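PDB 3DKR: esterase D from Lactobacillus rhamnosus, which probably hydrolyses carboxylic esters, as an alpha/beta hydrolase with a catalytic triad. Local coordinates for residues Trp77-Thr89 with Phe106-Thr118. Numbering follows the deposited sequence. Where two conformers were deposited one is given.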
ATOM      1  N   TRP A  77       2.307   4.820  11.076  1.00 16.36           N
ATOM      2  CA  TRP A  77       1.673   4.594   9.777  1.00 15.90           C
ATOM      3  C   TRP A  77       0.348   3.862   9.951  1.00 16.21           C
ATOM      4  O   TRP A  77      -0.605   4.099   9.193  1.00 15.60           O
ATOM      5  CB  TRP A  77       2.599   3.819   8.835  1.00 16.07           C
ATOM      6  CG  TRP A  77       3.902   4.527   8.626  1.00 15.45           C
ATOM      7  CD1 TRP A  77       4.105   5.875   8.613  1.00 15.90           C
ATOM      8  CD2 TRP A  77       5.171   3.922   8.360  1.00 15.31           C
ATOM      9  NE1 TRP A  77       5.436   6.151   8.369  1.00 15.09           N
ATOM     10  CE2 TRP A  77       6.113   4.968   8.223  1.00 15.06           C
ATOM     11  CE3 TRP A  77       5.613   2.596   8.252  1.00 15.31           C
ATOM     12  CZ2 TRP A  77       7.468   4.722   7.973  1.00 15.95           C
ATOM     13  CZ3 TRP A  77       6.967   2.360   7.996  1.00 16.21           C
ATOM     14  CH2 TRP A  77       7.869   3.418   7.858  1.00 16.39           C
ATOM     15  N   TRP A  78       0.275   2.985  10.942  1.00 15.82           N
ATOM     16  CA  TRP A  78      -1.000   2.327  11.252  1.00 16.16           C
ATOM     17  C   TRP A  78      -2.029   3.341  11.760  1.00 16.28           C
ATOM     18  O   TRP A  78      -3.180   3.348  11.315  1.00 16.25           O
ATOM     19  CB  TRP A  78      -0.787   1.185  12.251  1.00 16.83           C
ATOM     20  CG  TRP A  78      -2.042   0.561  12.808  1.00 16.67           C
ATOM     21  CD1 TRP A  78      -2.312   0.334  14.118  1.00 17.69           C
ATOM     22  CD2 TRP A  78      -3.181   0.068  12.073  1.00 16.82           C
ATOM     23  NE1 TRP A  78      -3.538  -0.268  14.263  1.00 18.63           N
ATOM     24  CE2 TRP A  78      -4.099  -0.438  13.025  1.00 16.55           C
ATOM     25  CE3 TRP A  78      -3.513   0.008  10.720  1.00 17.38           C
ATOM     26  CZ2 TRP A  78      -5.325  -0.999  12.661  1.00 18.26           C
ATOM     27  CZ3 TRP A  78      -4.754  -0.558  10.353  1.00 16.95           C
ATOM     28  CH2 TRP A  78      -5.636  -1.043  11.325  1.00 17.79           C
ATOM     29  N   ALA A  79      -1.635   4.216  12.678  1.00 16.44           N
ATOM     30  CA  ALA A  79      -2.557   5.274  13.126  1.00 16.25           C
ATOM     31  C   ALA A  79      -3.023   6.143  11.939  1.00 16.74           C
ATOM     32  O   ALA A  79      -4.188   6.543  11.856  1.00 17.54           O
ATOM     33  CB  ALA A  79      -1.883   6.163  14.173  1.00 16.74           C
ATOM     34  N   GLU A  80      -2.110   6.440  11.026  1.00 16.48           N
ATOM     35  CA  GLU A  80      -2.440   7.280   9.869  1.00 15.96           C
ATOM     36  C   GLU A  80      -3.422   6.562   8.936  1.00 15.94           C
ATOM     37  O   GLU A  80      -4.356   7.171   8.410  1.00 15.76           O
ATOM     38  CB  GLU A  80      -1.165   7.715   9.137  1.00 16.16           C
ATOM     39  CG  GLU A  80      -0.369   8.714   9.987  1.00 16.71           C
ATOM     40  CD  GLU A  80       1.039   9.059   9.487  1.00 17.09           C
ATOM     41  OE1 GLU A  80       1.661   8.287   8.730  1.00 16.41           O
ATOM     42  OE2 GLU A  80       1.529  10.160   9.860  1.00 20.19           O
ATOM     43  N   SER A  81      -3.213   5.267   8.752  1.00 15.84           N
ATOM     44  CA  SER A  81      -4.100   4.463   7.897  1.00 16.08           C
ATOM     45  C   SER A  81      -5.486   4.373   8.509  1.00 15.62           C
ATOM     46  O   SER A  81      -6.501   4.498   7.809  1.00 16.61           O
ATOM     47  CB  SER A  81      -3.544   3.048   7.730  1.00 16.11           C
ATOM     48  OG  SER A  81      -2.249   3.033   7.146  1.00 16.35           O
ATOM     49  N   SER A  82      -5.533   4.153   9.812  1.00 15.83           N
ATOM     50  CA  SER A  82      -6.797   4.062  10.548  0.50 15.69           C
ATOM     51  C   SER A  82      -7.577   5.380  10.467  1.00 16.09           C
ATOM     52  O   SER A  82      -8.815   5.405  10.303  1.00 16.82           O
ATOM     53  CB  SER A  82      -6.515   3.708  12.011  0.50 16.21           C
ATOM     54  OG  SER A  82      -5.852   2.454  12.130  0.50 15.63           O
ATOM     55  N   ALA A  83      -6.860   6.487  10.635  1.00 15.96           N
ATOM     56  CA  ALA A  83      -7.475   7.810  10.518  1.00 16.11           C
ATOM     57  C   ALA A  83      -8.032   8.050   9.116  1.00 16.13           C
ATOM     58  O   ALA A  83      -9.096   8.670   8.935  1.00 16.77           O
ATOM     59  CB  ALA A  83      -6.454   8.910  10.878  1.00 17.34           C
ATOM     60  N   ALA A  84      -7.310   7.567   8.114  1.00 15.53           N
ATOM     61  CA  ALA A  84      -7.728   7.749   6.738  1.00 15.53           C
ATOM     62  C   ALA A  84      -9.017   6.976   6.484  1.00 15.81           C
ATOM     63  O   ALA A  84      -9.919   7.462   5.812  1.00 16.18           O
ATOM     64  CB  ALA A  84      -6.630   7.290   5.782  1.00 16.32           C
ATOM     65  N   VAL A  85      -9.081   5.750   6.988  1.00 15.25           N
ATOM     66  CA  VAL A  85     -10.311   4.947   6.863  1.00 15.93           C
ATOM     67  C   VAL A  85     -11.494   5.681   7.536  1.00 15.82           C
ATOM     68  O   VAL A  85     -12.560   5.841   6.937  1.00 15.53           O
ATOM     69  CB  VAL A  85     -10.115   3.547   7.456  1.00 16.05           C
ATOM     70  CG1 VAL A  85     -11.464   2.823   7.608  1.00 17.32           C
ATOM     71  CG2 VAL A  85      -9.146   2.733   6.593  1.00 16.43           C
ATOM     72  N   ALA A  86     -11.299   6.159   8.769  1.00 16.04           N
ATOM     73  CA  ALA A  86     -12.388   6.846   9.481  1.00 15.74           C
ATOM     74  C   ALA A  86     -12.880   8.092   8.748  1.00 16.88           C
ATOM     75  O   ALA A  86     -14.080   8.385   8.710  1.00 16.20           O
ATOM     76  CB  ALA A  86     -11.942   7.211  10.887  1.00 16.79           C
ATOM     77  N   HIS A  87     -11.947   8.826   8.153  1.00 16.37           N
ATOM     78  CA  HIS A  87     -12.258  10.024   7.364  1.00 16.79           C
ATOM     79  C   HIS A  87     -13.278   9.700   6.273  1.00 16.40           C
ATOM     80  O   HIS A  87     -14.212  10.467   6.018  1.00 17.01           O
ATOM     81  CB  HIS A  87     -10.958  10.549   6.737  1.00 17.52           C
ATOM     82  CG  HIS A  87     -11.141  11.720   5.831  1.00 18.22           C
ATOM     83  ND1 HIS A  87     -11.400  12.993   6.305  1.00 22.88           N
ATOM     84  CD2 HIS A  87     -11.078  11.823   4.481  1.00 19.84           C
ATOM     85  CE1 HIS A  87     -11.497  13.825   5.280  1.00 23.56           C
ATOM     86  NE2 HIS A  87     -11.304  13.140   4.164  1.00 21.52           N
ATOM     87  N   MET A  88     -13.101   8.534   5.653  1.00 15.36           N
ATOM     88  CA  MET A  88     -13.887   8.135   4.499  1.00 15.97           C
ATOM     89  C   MET A  88     -15.174   7.426   4.921  1.00 15.98           C
ATOM     90  O   MET A  88     -16.228   7.662   4.314  1.00 16.03           O
ATOM     91  CB  MET A  88     -13.054   7.271   3.552  1.00 16.20           C
ATOM     92  CG  MET A  88     -11.873   8.029   2.905  1.00 16.86           C
ATOM     93  SD  MET A  88     -12.399   9.415   1.870  1.00 15.98           S
ATOM     94  CE  MET A  88     -12.565   8.601   0.288  1.00 17.64           C
ATOM     95  N   THR A  89     -15.113   6.598   5.964  1.00 16.07           N
ATOM     96  CA  THR A  89     -16.345   5.959   6.448  1.00 16.83           C
ATOM     97  C   THR A  89     -17.296   6.973   7.104  1.00 17.64           C
ATOM     98  O   THR A  89     -18.468   6.658   7.333  1.00 18.57           O
ATOM     99  CB  THR A  89     -16.078   4.813   7.428  1.00 16.56           C
ATOM    100  OG1 THR A  89     -15.423   5.320   8.595  1.00 17.45           O
ATOM    101  CG2 THR A  89     -15.264   3.707   6.781  1.00 17.22           C
ATOM    102  N   PHE A 106      -1.358  -2.459   6.191  1.00 14.51           N
ATOM    103  CA  PHE A 106      -2.349  -1.693   6.939  1.00 14.42           C
ATOM    104  C   PHE A 106      -3.761  -1.885   6.378  1.00 14.56           C
ATOM    105  O   PHE A 106      -4.721  -1.909   7.137  1.00 14.68           O
ATOM    106  CB  PHE A 106      -1.957  -0.220   6.992  1.00 14.93           C
ATOM    107  CG  PHE A 106      -0.553  -0.011   7.504  1.00 13.72           C
ATOM    108  CD1 PHE A 106      -0.173  -0.549   8.720  1.00 15.77           C
ATOM    109  CD2 PHE A 106       0.393   0.678   6.754  1.00 15.81           C
ATOM    110  CE1 PHE A 106       1.128  -0.378   9.198  1.00 15.73           C
ATOM    111  CE2 PHE A 106       1.678   0.855   7.229  1.00 15.49           C
ATOM    112  CZ  PHE A 106       2.050   0.317   8.436  1.00 15.40           C
ATOM    113  N   ALA A 107      -3.885  -2.057   5.058  1.00 14.35           N
ATOM    114  CA  ALA A 107      -5.198  -2.367   4.464  1.00 14.50           C
ATOM    115  C   ALA A 107      -5.757  -3.651   5.034  1.00 14.81           C
ATOM    116  O   ALA A 107      -6.936  -3.732   5.384  1.00 15.24           O
ATOM    117  CB  ALA A 107      -5.112  -2.479   2.946  1.00 13.98           C
ATOM    118  N   MET A 108      -4.901  -4.662   5.155  1.00 14.63           N
ATOM    119  CA  MET A 108      -5.345  -5.945   5.691  1.00 15.26           C
ATOM    120  C   MET A 108      -5.666  -5.808   7.172  1.00 15.16           C
ATOM    121  O   MET A 108      -6.662  -6.375   7.633  1.00 15.83           O
ATOM    122  CB  MET A 108      -4.325  -7.045   5.418  1.00 15.75           C
ATOM    123  CG  MET A 108      -4.145  -7.376   3.936  1.00 15.84           C
ATOM    124  SD  MET A 108      -5.679  -7.680   2.999  1.00 16.14           S
ATOM    125  CE  MET A 108      -6.485  -8.899   4.051  1.00 17.65           C
ATOM    126  N   LYS A 109      -4.862  -5.066   7.932  1.00 15.06           N
ATOM    127  CA  LYS A 109      -5.150  -4.899   9.356  1.00 14.82           C
ATOM    128  C   LYS A 109      -6.463  -4.124   9.548  1.00 15.06           C
ATOM    129  O   LYS A 109      -7.218  -4.383  10.490  1.00 15.71           O
ATOM    130  CB  LYS A 109      -4.001  -4.226  10.104  1.00 15.07           C
ATOM    131  CG  LYS A 109      -4.086  -4.387  11.608  1.00 16.45           C
ATOM    132  CD  LYS A 109      -2.918  -3.728  12.312  1.00 17.57           C
ATOM    133  CE  LYS A 109      -2.968  -3.937  13.820  1.00 18.84           C
ATOM    134  NZ  LYS A 109      -2.545  -5.309  14.235  1.00 18.14           N
ATOM    135  N   ALA A 110      -6.740  -3.194   8.632  1.00 14.63           N
ATOM    136  CA  ALA A 110      -8.021  -2.488   8.613  1.00 15.23           C
ATOM    137  C   ALA A 110      -9.191  -3.452   8.421  1.00 15.93           C
ATOM    138  O   ALA A 110     -10.167  -3.414   9.180  1.00 16.82           O
ATOM    139  CB  ALA A 110      -8.010  -1.420   7.518  1.00 15.39           C
ATOM    140  N   LEU A 111      -9.092  -4.335   7.430  1.00 15.76           N
ATOM    141  CA  LEU A 111     -10.156  -5.328   7.208  1.00 15.96           C
ATOM    142  C   LEU A 111     -10.357  -6.202   8.460  1.00 16.71           C
ATOM    143  O   LEU A 111     -11.495  -6.544   8.824  1.00 17.10           O
ATOM    144  CB  LEU A 111      -9.873  -6.195   5.982  1.00 16.79           C
ATOM    145  CG  LEU A 111      -9.876  -5.456   4.643  1.00 16.67           C
ATOM    146  CD1 LEU A 111      -9.512  -6.396   3.505  1.00 18.31           C
ATOM    147  CD2 LEU A 111     -11.217  -4.792   4.387  1.00 19.01           C
ATOM    148  N   GLU A 112      -9.255  -6.560   9.108  1.00 16.31           N
ATOM    149  CA  GLU A 112      -9.298  -7.411  10.303  1.00 16.12           C
ATOM    150  C   GLU A 112      -9.918  -6.731  11.527  1.00 16.78           C
ATOM    151  O   GLU A 112     -10.563  -7.395  12.343  1.00 18.11           O
ATOM    152  CB  GLU A 112      -7.881  -7.832  10.692  1.00 16.14           C
ATOM    153  CG  GLU A 112      -7.170  -8.748   9.708  1.00 15.77           C
ATOM    154  CD  GLU A 112      -5.652  -8.903   9.974  1.00 15.75           C
ATOM    155  OE1 GLU A 112      -5.090  -8.183  10.834  1.00 17.53           O
ATOM    156  OE2 GLU A 112      -5.045  -9.789   9.312  1.00 16.86           O
ATOM    157  N   THR A 113      -9.645  -5.441  11.719  1.00 17.24           N
ATOM    158  CA  THR A 113      -9.864  -4.813  13.038  1.00 17.60           C
ATOM    159  C   THR A 113     -10.702  -3.530  13.087  1.00 18.31           C
ATOM    160  O   THR A 113     -11.089  -3.105  14.185  1.00 18.70           O
ATOM    161  CB  THR A 113      -8.515  -4.512  13.740  1.00 18.24           C
ATOM    162  OG1 THR A 113      -7.847  -3.443  13.073  1.00 18.74           O
ATOM    163  CG2 THR A 113      -7.619  -5.750  13.774  1.00 18.63           C
ATOM    164  N   LEU A 114     -10.928  -2.885  11.937  1.00 17.85           N
ATOM    165  CA  LEU A 114     -11.643  -1.603  11.922  1.00 18.13           C
ATOM    166  C   LEU A 114     -13.054  -1.796  11.396  1.00 18.71           C
ATOM    167  O   LEU A 114     -13.289  -2.653  10.532  1.00 17.75           O
ATOM    168  CB  LEU A 114     -10.901  -0.587  11.058  1.00 18.15           C
ATOM    169  CG  LEU A 114      -9.518  -0.176  11.551  1.00 18.98           C
ATOM    170  CD1 LEU A 114      -8.839   0.808  10.591  1.00 18.58           C
ATOM    171  CD2 LEU A 114      -9.557   0.410  12.962  1.00 20.05           C
ATOM    172  N   PRO A 115     -13.998  -0.987  11.895  1.00 19.57           N
ATOM    173  CA  PRO A 115     -15.384  -1.148  11.468  1.00 19.54           C
ATOM    174  C   PRO A 115     -15.740  -0.428  10.172  1.00 18.91           C
ATOM    175  O   PRO A 115     -15.051   0.511   9.766  1.00 19.51           O
ATOM    176  CB  PRO A 115     -16.157  -0.508  12.619  1.00 19.81           C
ATOM    177  CG  PRO A 115     -15.289   0.569  13.079  1.00 19.90           C
ATOM    178  CD  PRO A 115     -13.867   0.084  12.904  1.00 19.90           C
ATOM    179  N   GLY A 116     -16.839  -0.852   9.552  1.00 19.15           N
ATOM    180  CA  GLY A 116     -17.470  -0.084   8.493  1.00 18.82           C
ATOM    181  C   GLY A 116     -16.838  -0.215   7.117  1.00 18.00           C
ATOM    182  O   GLY A 116     -17.169   0.552   6.229  1.00 18.41           O
ATOM    183  N   ILE A 117     -15.942  -1.184   6.927  1.00 17.23           N
ATOM    184  CA  ILE A 117     -15.282  -1.364   5.621  1.00 16.57           C
ATOM    185  C   ILE A 117     -15.932  -2.470   4.776  1.00 16.74           C
ATOM    186  O   ILE A 117     -16.071  -3.609   5.219  1.00 16.87           O
ATOM    187  CB  ILE A 117     -13.774  -1.675   5.783  1.00 16.89           C
ATOM    188  CG1 ILE A 117     -13.085  -0.596   6.625  1.00 17.22           C
ATOM    189  CG2 ILE A 117     -13.112  -1.788   4.401  1.00 16.75           C
ATOM    190  CD1 ILE A 117     -11.656  -0.972   7.099  1.00 16.84           C
ATOM    191  N   THR A 118     -16.317  -2.140   3.549  1.00 15.97           N
ATOM    192  CA  THR A 118     -16.976  -3.108   2.665  1.00 16.25           C
ATOM    193  C   THR A 118     -16.033  -4.190   2.159  1.00 16.41           C
ATOM    194  O   THR A 118     -16.383  -5.363   2.170  1.00 16.88           O
ATOM    195  CB  THR A 118     -17.614  -2.384   1.467  1.00 16.11           C
ATOM    196  OG1 THR A 118     -18.688  -1.569   1.954  1.00 18.31           O
ATOM    197  CG2 THR A 118     -18.142  -3.348   0.413  1.00 18.09           C
TER
HETATM  198  O   HOH W   1     -15.384   3.191  10.343  1.00 36.04           O
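W78 is a knob in the hole formed by F106, K109, A110 and T113 of helix 101-113. CG anti to the backbone N (chi1 171°) directs the ring toward that helix. Its CB starts 3.9 Å from F106 CE1; farther along, CE3 passes F106 CD1, and CZ3 comes to 3.5 Å from F106 O. CH2, at the far end, meets A110 N and lies 3.8 Å from L114 CD1, while T113 OG1 stands at the edge by CZ2. K109 crosses one face of the indole at about a right angle, its CD 3.6 Å from the centroid of the six-membered ring in a CH-pi contact. In the conformer given, S82 OG lies over the opposite face and bonds to W78 O; T113 OG1 is likewise tied to K109 O. Past the end of helix 101-113, I117 CD1 packs on V85 CG1 (3.8 Å), and a water joins T89 OG1 to P115 O. The helices come before and after strand 94-99 in the chain, the second beginning at the predicted nucleophile S101; their segments 77-89 and 106-113 cross at -60°. The contact therefore rests chiefly on aromatic and aliphatic packing, with K109 contributing mainly its methylenes.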